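Local coordinates for protein beta-lactamase (Klebsiella pneumoniae, PDB 6HUH) that probably hydrolyses beta-lactam antibiotics to substituted beta-amino acids as a class D serine beta-lactamase, and so is linked to antibiotic resistance, at residues M27-K35 with Q156-S167. Sequence-based numbering, arbitrary orientation.
Sequences MLFADGSGK and QEQARFLGKLVS
Helix-on-sheet packing without a cross-segment hydrogen bond joins Leu28, Ala30 and residues 32-34 to helix 155-166, in the alpha/beta fold shared by class D beta-lactamases and penicillin-binding transpeptidases. Strand 26-30 lies between strands 36-41 and 228-238 of the antiparallel sheet, and the turn connects it to 36-41 as a beta hairpin. The axes of 27-30 and 156-166 run nearly alike, at 29°, 9.3 Å apart. As in any extended strand, side chains alternate: Leu28 and Ala30 point to this helix, whereas Phe29 goes to the other sheet face, against Leu257 of helix 245-264. With CG anti to the backbone N (chi1 -168°), Leu28 sets CD2 3.7 Å from Ala159 CB, while its CD1 meets the CG methylene of Gln156, the two side chains lying roughly perpendicular.

Further along, glycines permit close backbone approach: Gly34 CA lies 3.8 Å from Gly163 CA and 3.4 Å from Ala159 O, and neither glycine puts a side chain between the two backbones. Within the turn, Asp31 OD1 accepts a 2.8 Å hydrogen bond from Ser33 OG. Arg160, bent at chi2 and chi3, brings its guanidinium back toward the turn; Ser33 O sits over one face, displaced from the centre of the group, and the angle to NH2 is too poor for a hydrogen bond. Farther along 156-167, Ser167 OG donates to Gly163 O at 2.9 Å, nearly in line with the carbonyl (165°).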
ATOM      1  N   MET A  27       2.015 -12.154  25.862  1.00 36.53           N
ATOM      2  CA  MET A  27       2.369 -12.774  24.575  1.00 34.72           C
ATOM      3  C   MET A  27       1.785 -14.175  24.459  1.00 35.39           C
ATOM      4  O   MET A  27       2.242 -15.118  25.091  1.00 35.63           O
ATOM      5  CB  MET A  27       3.834 -12.742  24.149  1.00 38.07           C
ATOM      6  CG  MET A  27       3.911 -12.590  22.624  1.00 42.70           C
ATOM      7  SD  MET A  27       5.477 -12.646  21.709  1.00 49.67           S
ATOM      8  CE  MET A  27       6.401 -11.212  22.476  1.00 47.04           C
ATOM      9  N   LEU A  28       0.754 -14.282  23.643  1.00 29.70           N
ATOM     10  CA  LEU A  28       0.008 -15.502  23.394  1.00 29.25           C
ATOM     11  C   LEU A  28       0.224 -16.058  21.994  1.00 33.77           C
ATOM     12  O   LEU A  28       0.068 -15.327  21.009  1.00 35.44           O
ATOM     13  CB  LEU A  28      -1.491 -15.186  23.592  1.00 28.88           C
ATOM     14  CG  LEU A  28      -2.440 -16.380  23.650  1.00 35.11           C
ATOM     15  CD1 LEU A  28      -3.471 -16.187  24.710  1.00 35.22           C
ATOM     16  CD2 LEU A  28      -3.077 -16.672  22.293  1.00 37.81           C
ATOM     17  N   PHE A  29       0.497 -17.364  21.889  1.00 29.12           N
ATOM     18  CA  PHE A  29       0.607 -18.067  20.594  1.00 28.47           C
ATOM     19  C   PHE A  29      -0.423 -19.208  20.536  1.00 30.10           C
ATOM     20  O   PHE A  29      -0.421 -20.085  21.420  1.00 30.68           O
ATOM     21  CB  PHE A  29       2.032 -18.571  20.290  1.00 30.37           C
ATOM     22  CG  PHE A  29       3.091 -17.505  20.165  1.00 31.02           C
ATOM     23  CD1 PHE A  29       3.217 -16.759  19.001  1.00 33.81           C
ATOM     24  CD2 PHE A  29       3.990 -17.266  21.199  1.00 32.66           C
ATOM     25  CE1 PHE A  29       4.203 -15.770  18.889  1.00 33.83           C
ATOM     26  CE2 PHE A  29       4.985 -16.288  21.076  1.00 34.66           C
ATOM     27  CZ  PHE A  29       5.091 -15.555  19.917  1.00 31.68           C
ATOM     28  N   ALA A  30      -1.330 -19.156  19.540  1.00 23.24           N
ATOM     29  CA  ALA A  30      -2.380 -20.161  19.355  1.00 23.80           C
ATOM     30  C   ALA A  30      -2.236 -20.923  18.026  1.00 29.35           C
ATOM     31  O   ALA A  30      -1.568 -20.439  17.117  1.00 27.17           O
ATOM     32  CB  ALA A  30      -3.761 -19.511  19.454  1.00 23.40           C
ATOM     33  N   ASP A  31      -2.861 -22.117  17.921  1.00 30.38           N
ATOM     34  CA  ASP A  31      -2.839 -22.926  16.693  1.00 33.36           C
ATOM     35  C   ASP A  31      -3.884 -22.447  15.672  1.00 38.78           C
ATOM     36  O   ASP A  31      -4.430 -21.350  15.826  1.00 34.66           O
ATOM     37  CB  ASP A  31      -2.977 -24.440  16.986  1.00 37.35           C
ATOM     38  CG  ASP A  31      -4.190 -24.858  17.797  1.00 52.74           C
ATOM     39  OD1 ASP A  31      -5.331 -24.566  17.362  1.00 53.31           O
ATOM     40  OD2 ASP A  31      -4.007 -25.571  18.808  1.00 62.62           O
ATOM     41  N   GLY A  32      -4.143 -23.279  14.650  1.00 39.93           N
ATOM     42  CA  GLY A  32      -5.096 -23.000  13.574  1.00 40.34           C
ATOM     43  C   GLY A  32      -6.514 -22.698  14.025  1.00 42.28           C
ATOM     44  O   GLY A  32      -7.073 -21.673  13.627  1.00 40.78           O
ATOM     45  N   SER A  33      -7.089 -23.572  14.883  1.00 38.57           N
ATOM     46  CA  SER A  33      -8.455 -23.435  15.419  1.00 38.23           C
ATOM     47  C   SER A  33      -8.673 -22.206  16.311  1.00 40.01           C
ATOM     48  O   SER A  33      -9.818 -21.825  16.553  1.00 38.51           O
ATOM     49  CB  SER A  33      -8.865 -24.698  16.177  1.00 43.75           C
ATOM     50  OG  SER A  33      -8.064 -24.920  17.331  1.00 55.30           O
ATOM     51  N   GLY A  34      -7.574 -21.631  16.803  1.00 36.35           N
ATOM     52  CA  GLY A  34      -7.548 -20.494  17.715  1.00 34.15           C
ATOM     53  C   GLY A  34      -7.296 -20.918  19.147  1.00 37.67           C
ATOM     54  O   GLY A  34      -7.504 -20.123  20.068  1.00 37.40           O
ATOM     55  N   LYS A  35      -6.860 -22.186  19.353  1.00 34.33           N
ATOM     56  CA  LYS A  35      -6.578 -22.749  20.674  1.00 33.84           C
ATOM     57  C   LYS A  35      -5.161 -22.351  21.172  1.00 38.33           C
ATOM     58  O   LYS A  35      -4.169 -22.783  20.574  1.00 38.00           O
ATOM     59  CB  LYS A  35      -6.806 -24.273  20.671  1.00 36.20           C
ATOM     60  CG  LYS A  35      -6.681 -24.923  22.058  1.00 38.28           C
ATOM     61  CD  LYS A  35      -7.338 -26.304  22.171  1.00 39.20           C
ATOM     62  CE  LYS A  35      -6.550 -27.445  21.576  1.00 60.75           C
ATOM     63  NZ  LYS A  35      -5.289 -27.715  22.321  1.00 73.84           N
ATOM     64  N   GLN A 156      -7.063 -13.914  24.744  1.00 30.64           N
ATOM     65  CA  GLN A 156      -7.562 -15.274  24.535  1.00 31.54           C
ATOM     66  C   GLN A 156      -8.684 -15.241  23.527  1.00 36.54           C
ATOM     67  O   GLN A 156      -8.624 -15.961  22.526  1.00 38.07           O
ATOM     68  CB  GLN A 156      -8.092 -15.886  25.843  1.00 33.72           C
ATOM     69  CG  GLN A 156      -7.081 -16.695  26.622  1.00 51.91           C
ATOM     70  CD  GLN A 156      -7.505 -16.826  28.066  1.00 78.41           C
ATOM     71  OE1 GLN A 156      -8.695 -16.719  28.407  1.00 68.15           O
ATOM     72  NE2 GLN A 156      -6.526 -17.039  28.952  1.00 78.83           N
ATOM     73  N   GLU A 157      -9.708 -14.397  23.788  1.00 31.61           N
ATOM     74  CA  GLU A 157     -10.881 -14.210  22.933  1.00 30.75           C
ATOM     75  C   GLU A 157     -10.483 -13.782  21.522  1.00 31.84           C
ATOM     76  O   GLU A 157     -11.037 -14.330  20.577  1.00 30.37           O
ATOM     77  CB  GLU A 157     -11.851 -13.191  23.544  1.00 32.25           C
ATOM     78  CG  GLU A 157     -12.540 -13.634  24.816  1.00 37.46           C
ATOM     79  CD  GLU A 157     -13.356 -12.547  25.491  1.00 59.16           C
ATOM     80  OE1 GLU A 157     -12.916 -11.373  25.476  1.00 50.49           O
ATOM     81  OE2 GLU A 157     -14.417 -12.876  26.073  1.00 55.44           O
ATOM     82  N   GLN A 158      -9.504 -12.836  21.384  1.00 28.62           N
ATOM     83  CA  GLN A 158      -8.933 -12.349  20.099  1.00 27.63           C
ATOM     84  C   GLN A 158      -8.391 -13.479  19.224  1.00 31.94           C
ATOM     85  O   GLN A 158      -8.630 -13.477  18.016  1.00 30.91           O
ATOM     86  CB  GLN A 158      -7.792 -11.369  20.351  1.00 28.08           C
ATOM     87  CG  GLN A 158      -8.267  -9.959  20.515  1.00 32.53           C
ATOM     88  CD  GLN A 158      -8.060  -9.103  19.308  1.00 39.39           C
ATOM     89  OE1 GLN A 158      -8.104  -9.563  18.151  1.00 33.57           O
ATOM     90  NE2 GLN A 158      -7.857  -7.818  19.569  1.00 31.08           N
ATOM     91  N   ALA A 159      -7.652 -14.425  19.852  1.00 29.36           N
ATOM     92  CA  ALA A 159      -7.065 -15.626  19.251  1.00 29.82           C
ATOM     93  C   ALA A 159      -8.170 -16.568  18.793  1.00 34.43           C
ATOM     94  O   ALA A 159      -8.071 -17.137  17.709  1.00 35.19           O
ATOM     95  CB  ALA A 159      -6.179 -16.336  20.271  1.00 30.93           C
ATOM     96  N   ARG A 160      -9.223 -16.727  19.620  1.00 30.36           N
ATOM     97  CA  ARG A 160     -10.383 -17.554  19.330  1.00 30.49           C
ATOM     98  C   ARG A 160     -11.093 -17.013  18.075  1.00 34.09           C
ATOM     99  O   ARG A 160     -11.329 -17.773  17.123  1.00 35.11           O
ATOM    100  CB  ARG A 160     -11.301 -17.564  20.549  1.00 32.80           C
ATOM    101  CG  ARG A 160     -12.557 -18.411  20.422  1.00 51.25           C
ATOM    102  CD  ARG A 160     -12.274 -19.893  20.262  1.00 65.62           C
ATOM    103  NE  ARG A 160     -12.606 -20.314  18.903  1.00 82.12           N
ATOM    104  CZ  ARG A 160     -12.604 -21.571  18.484  1.00103.50           C
ATOM    105  NH1 ARG A 160     -12.270 -22.554  19.311  1.00 91.40           N
ATOM    106  NH2 ARG A 160     -12.930 -21.858  17.228  1.00 95.65           N
ATOM    107  N   PHE A 161     -11.357 -15.679  18.053  1.00 28.13           N
ATOM    108  CA  PHE A 161     -11.973 -14.965  16.928  1.00 25.64           C
ATOM    109  C   PHE A 161     -11.154 -15.166  15.635  1.00 27.69           C
ATOM    110  O   PHE A 161     -11.719 -15.607  14.636  1.00 28.62           O
ATOM    111  CB  PHE A 161     -12.169 -13.459  17.253  1.00 25.52           C
ATOM    112  CG  PHE A 161     -12.384 -12.586  16.031  1.00 25.54           C
ATOM    113  CD1 PHE A 161     -13.573 -12.643  15.316  1.00 29.06           C
ATOM    114  CD2 PHE A 161     -11.373 -11.763  15.560  1.00 25.97           C
ATOM    115  CE1 PHE A 161     -13.747 -11.888  14.152  1.00 29.47           C
ATOM    116  CE2 PHE A 161     -11.544 -11.012  14.397  1.00 28.19           C
ATOM    117  CZ  PHE A 161     -12.730 -11.077  13.700  1.00 26.92           C
ATOM    118  N   LEU A 162      -9.831 -14.850  15.683  1.00 21.43           N
ATOM    119  CA  LEU A 162      -8.858 -14.976  14.600  1.00 20.57           C
ATOM    120  C   LEU A 162      -8.832 -16.400  14.059  1.00 26.75           C
ATOM    121  O   LEU A 162      -8.744 -16.583  12.839  1.00 28.63           O
ATOM    122  CB  LEU A 162      -7.451 -14.577  15.104  1.00 19.99           C
ATOM    123  CG  LEU A 162      -6.886 -13.168  14.822  1.00 24.19           C
ATOM    124  CD1 LEU A 162      -7.962 -12.132  14.528  1.00 24.96           C
ATOM    125  CD2 LEU A 162      -5.994 -12.689  15.954  1.00 24.04           C
ATOM    126  N   GLY A 163      -8.949 -17.377  14.963  1.00 22.84           N
ATOM    127  CA  GLY A 163      -8.978 -18.801  14.648  1.00 24.45           C
ATOM    128  C   GLY A 163     -10.195 -19.225  13.849  1.00 29.52           C
ATOM    129  O   GLY A 163     -10.125 -20.163  13.054  1.00 29.35           O
ATOM    130  N   LYS A 164     -11.326 -18.535  14.058  1.00 26.31           N
ATOM    131  CA  LYS A 164     -12.562 -18.802  13.336  1.00 26.48           C
ATOM    132  C   LYS A 164     -12.469 -18.225  11.907  1.00 30.29           C
ATOM    133  O   LYS A 164     -12.924 -18.875  10.952  1.00 29.53           O
ATOM    134  CB  LYS A 164     -13.764 -18.225  14.097  1.00 27.76           C
ATOM    135  CG  LYS A 164     -14.182 -19.048  15.312  1.00 44.03           C
ATOM    136  CD  LYS A 164     -15.452 -18.481  15.979  1.00 51.19           C
ATOM    137  CE  LYS A 164     -15.910 -19.290  17.169  1.00 57.19           C
ATOM    138  NZ  LYS A 164     -16.496 -20.603  16.775  1.00 62.61           N
ATOM    139  N   LEU A 165     -11.864 -17.016  11.754  1.00 26.10           N
ATOM    140  CA  LEU A 165     -11.765 -16.428  10.427  1.00 26.50           C
ATOM    141  C   LEU A 165     -10.711 -17.179   9.588  1.00 32.85           C
ATOM    142  O   LEU A 165     -10.935 -17.383   8.388  1.00 34.27           O
ATOM    143  CB  LEU A 165     -11.616 -14.876  10.418  1.00 24.99           C
ATOM    144  CG  LEU A 165     -10.261 -14.144  10.392  1.00 27.21           C
ATOM    145  CD1 LEU A 165      -9.729 -14.005   8.959  1.00 27.35           C
ATOM    146  CD2 LEU A 165     -10.438 -12.717  10.898  1.00 24.66           C
ATOM    147  N   VAL A 166      -9.638 -17.675  10.229  1.00 28.30           N
ATOM    148  CA  VAL A 166      -8.602 -18.439   9.536  1.00 28.83           C
ATOM    149  C   VAL A 166      -9.067 -19.899   9.179  1.00 35.05           C
ATOM    150  O   VAL A 166      -8.554 -20.478   8.215  1.00 35.56           O
ATOM    151  CB  VAL A 166      -7.277 -18.377  10.329  1.00 31.63           C
ATOM    152  CG1 VAL A 166      -6.835 -19.736  10.867  1.00 32.73           C
ATOM    153  CG2 VAL A 166      -6.195 -17.760   9.489  1.00 31.17           C
ATOM    154  N   SER A 167     -10.050 -20.453   9.926  1.00 32.19           N
ATOM    155  CA  SER A 167     -10.585 -21.811   9.733  1.00 34.32           C
ATOM    156  C   SER A 167     -11.836 -21.900   8.849  1.00 40.44           C
ATOM    157  O   SER A 167     -12.335 -22.998   8.623  1.00 42.00           O
ATOM    158  CB  SER A 167     -10.879 -22.469  11.078  1.00 38.55           C
ATOM    159  OG  SER A 167      -9.701 -22.711  11.830  1.00 45.42           O
TER